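Local atomic coordinates of beta-glucuronidase (Dictyoglomus thermophilum, PDB entry 6XXW), a protein that probably hydrolyses beta-D-glucuronides as a glycoside hydrolase family 2 beta-glucuronidase. Residues 386-391 with 428-433. Numbering follows the deposited sequence.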
loop_
_atom_site.group_PDB
_atom_site.type_symbol
_atom_site.label_atom_id
_atom_site.label_comp_id
_atom_site.label_asym_id
_atom_site.label_seq_id
_atom_site.Cartn_x
_atom_site.Cartn_y
_atom_site.Cartn_z
ATOM N N LYS A 386 1.790 -44.435 17.133
ATOM C CA LYS A 386 1.424 -43.443 18.139
ATOM C C LYS A 386 0.636 -42.290 17.518
ATOM O O LYS A 386 -0.359 -41.828 18.099
ATOM C CB LYS A 386 2.677 -42.917 18.849
ATOM C CG LYS A 386 3.569 -44.008 19.446
ATOM C CD LYS A 386 4.692 -43.439 20.323
ATOM C CE LYS A 386 5.656 -42.546 19.550
ATOM N NZ LYS A 386 6.421 -43.261 18.479
ATOM N N THR A 387 1.078 -41.804 16.345
ATOM C CA THR A 387 0.328 -40.765 15.637
ATOM C C THR A 387 -1.062 -41.260 15.267
ATOM O O THR A 387 -2.055 -40.534 15.416
ATOM C CB THR A 387 1.072 -40.330 14.368
ATOM O OG1 THR A 387 2.479 -40.233 14.628
ATOM C CG2 THR A 387 0.576 -38.975 13.888
ATOM N N LEU A 388 -1.149 -42.491 14.760
ATOM C CA LEU A 388 -2.441 -43.053 14.384
ATOM C C LEU A 388 -3.376 -43.109 15.585
ATOM O O LEU A 388 -4.544 -42.710 15.497
ATOM C CB LEU A 388 -2.240 -44.439 13.779
ATOM C CG LEU A 388 -3.511 -45.204 13.415
ATOM C CD1 LEU A 388 -4.343 -44.385 12.403
ATOM C CD2 LEU A 388 -3.148 -46.596 12.872
ATOM N N GLU A 389 -2.867 -43.589 16.724
ATOM C CA GLU A 389 -3.662 -43.629 17.946
ATOM C C GLU A 389 -4.234 -42.255 18.286
ATOM O O GLU A 389 -5.413 -42.129 18.629
ATOM C CB GLU A 389 -2.803 -44.155 19.098
ATOM C CG GLU A 389 -3.595 -44.616 20.306
ATOM C CD GLU A 389 -4.212 -45.990 20.104
ATOM O OE1 GLU A 389 -4.059 -46.555 18.998
ATOM O OE2 GLU A 389 -4.845 -46.505 21.054
ATOM N N HIS A 390 -3.405 -41.208 18.197
ATOM C CA HIS A 390 -3.884 -39.852 18.465
ATOM C C HIS A 390 -4.932 -39.428 17.443
ATOM O O HIS A 390 -5.964 -38.846 17.799
ATOM C CB HIS A 390 -2.710 -38.867 18.465
ATOM C CG HIS A 390 -3.115 -37.440 18.701
ATOM N ND1 HIS A 390 -3.685 -37.019 19.883
ATOM C CD2 HIS A 390 -3.013 -36.337 17.918
ATOM C CE1 HIS A 390 -3.929 -35.719 19.815
ATOM N NE2 HIS A 390 -3.532 -35.281 18.632
ATOM N N HIS A 391 -4.679 -39.712 16.162
ATOM C CA HIS A 391 -5.633 -39.361 15.114
ATOM C C HIS A 391 -6.993 -40.007 15.367
ATOM O O HIS A 391 -8.040 -39.358 15.224
ATOM C CB HIS A 391 -5.055 -39.784 13.764
ATOM C CG HIS A 391 -5.636 -39.072 12.578
ATOM N ND1 HIS A 391 -4.963 -38.981 11.373
ATOM C CD2 HIS A 391 -6.829 -38.459 12.387
ATOM C CE1 HIS A 391 -5.713 -38.335 10.499
ATOM N NE2 HIS A 391 -6.845 -37.994 11.092
ATOM N N PHE A 428 -4.414 -44.578 6.663
ATOM C CA PHE A 428 -5.676 -43.884 6.425
ATOM C C PHE A 428 -6.854 -44.846 6.301
ATOM O O PHE A 428 -7.982 -44.478 6.644
ATOM C CB PHE A 428 -5.543 -42.990 5.195
ATOM C CG PHE A 428 -4.927 -41.652 5.509
ATOM C CD1 PHE A 428 -5.598 -40.749 6.326
ATOM C CD2 PHE A 428 -3.662 -41.319 5.034
ATOM C CE1 PHE A 428 -5.032 -39.514 6.641
ATOM C CE2 PHE A 428 -3.083 -40.091 5.349
ATOM C CZ PHE A 428 -3.778 -39.189 6.156
ATOM N N ARG A 429 -6.626 -46.076 5.831
ATOM C CA ARG A 429 -7.685 -47.077 5.914
ATOM C C ARG A 429 -8.242 -47.164 7.331
ATOM O O ARG A 429 -9.460 -47.206 7.527
ATOM C CB ARG A 429 -7.163 -48.442 5.463
ATOM C CG ARG A 429 -7.225 -48.658 3.949
ATOM C CD ARG A 429 -6.374 -49.856 3.520
ATOM N NE ARG A 429 -6.850 -51.084 4.149
ATOM C CZ ARG A 429 -7.511 -52.049 3.514
ATOM N NH1 ARG A 429 -7.770 -51.937 2.218
ATOM N NH2 ARG A 429 -7.918 -53.124 4.181
ATOM N N ARG A 430 -7.361 -47.178 8.336
ATOM C CA ARG A 430 -7.828 -47.278 9.717
ATOM C C ARG A 430 -8.541 -46.006 10.159
ATOM O O ARG A 430 -9.553 -46.068 10.866
ATOM C CB ARG A 430 -6.654 -47.576 10.650
ATOM C CG ARG A 430 -5.946 -48.900 10.353
ATOM C CD ARG A 430 -5.388 -49.525 11.633
ATOM N NE ARG A 430 -6.191 -49.188 12.807
ATOM C CZ ARG A 430 -7.349 -49.767 13.123
ATOM N NH1 ARG A 430 -7.852 -50.728 12.352
ATOM N NH2 ARG A 430 -8.006 -49.386 14.212
ATOM N N VAL A 431 -8.007 -44.838 9.784
ATOM C CA VAL A 431 -8.661 -43.580 10.144
ATOM C C VAL A 431 -10.042 -43.519 9.516
ATOM O O VAL A 431 -11.041 -43.199 10.178
ATOM C CB VAL A 431 -7.802 -42.377 9.703
ATOM C CG1 VAL A 431 -8.582 -41.087 9.872
ATOM C CG2 VAL A 431 -6.514 -42.326 10.502
ATOM N N ILE A 432 -10.115 -43.823 8.219
ATOM C CA ILE A 432 -11.385 -43.727 7.509
ATOM C C ILE A 432 -12.389 -44.734 8.064
ATOM O O ILE A 432 -13.571 -44.418 8.259
ATOM C CB ILE A 432 -11.151 -43.924 6.005
ATOM C CG1 ILE A 432 -10.359 -42.723 5.455
ATOM C CG2 ILE A 432 -12.482 -44.139 5.282
ATOM C CD1 ILE A 432 -9.786 -42.916 4.040
ATOM N N GLU A 433 -11.934 -45.953 8.340
ATOM C CA GLU A 433 -12.836 -46.971 8.871
ATOM C C GLU A 433 -13.412 -46.550 10.217
ATOM O O GLU A 433 -14.603 -46.752 10.485
ATOM C CB GLU A 433 -12.100 -48.301 9.006
ATOM C CG GLU A 433 -12.989 -49.448 9.438
ATOM C CD GLU A 433 -12.302 -50.794 9.265
ATOM O OE1 GLU A 433 -11.772 -51.054 8.161
ATOM O OE2 GLU A 433 -12.290 -51.583 10.232
#
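V431 packs both methyl groups against the imidazole of H391. The two side chains cross at about a right angle. CG2 of V431 makes a CH-pi contact over one ring face, 3.9 Å from the H391 ring centroid and 17° off the normal. V431 CG1 lies over the same face and comes within 3.8 Å of H391 NE2. With chi1 at -159°, the H391 side chain extends opposite its backbone N and carries the ring across to V431. At its far end, H391 CE1 meets F428 CE1 obliquely at 4.1 Å. The nitrogens of this buried ring bond outside the two segments: ND1 to the hydroxyl of Y427, and NE2, weakly, to the carbonyl of V413. Together they probably hold the ring's rotation, with the Y427 bond the stronger. With an alanine here, the V431 methyls would probably lose their flat support and the Y427 hydroxyl its imidazole partner.

L388 fills the outer side of the groove. L388 CD1 touches V431 CG2 at 3.5 Å, the two side chains running past each other in opposite directions. L388 CD2 sits against R430 CD at 3.9 Å, at the edge of the guanidinium. The R430 chain is bent at chi2 and chi3 and crosses L388 at about a right angle. R430 itself is exposed, so the contact runs from a buried side at H391 and F428 to an open side here.

The helix axes are 10.3 Å apart and nearly parallel, at -15°. F428 and V431 also touch strand 408-415, which links helices 385-402 and 422-438. This is neighbouring-helix packing around a TIM barrel, in successive beta-alpha units.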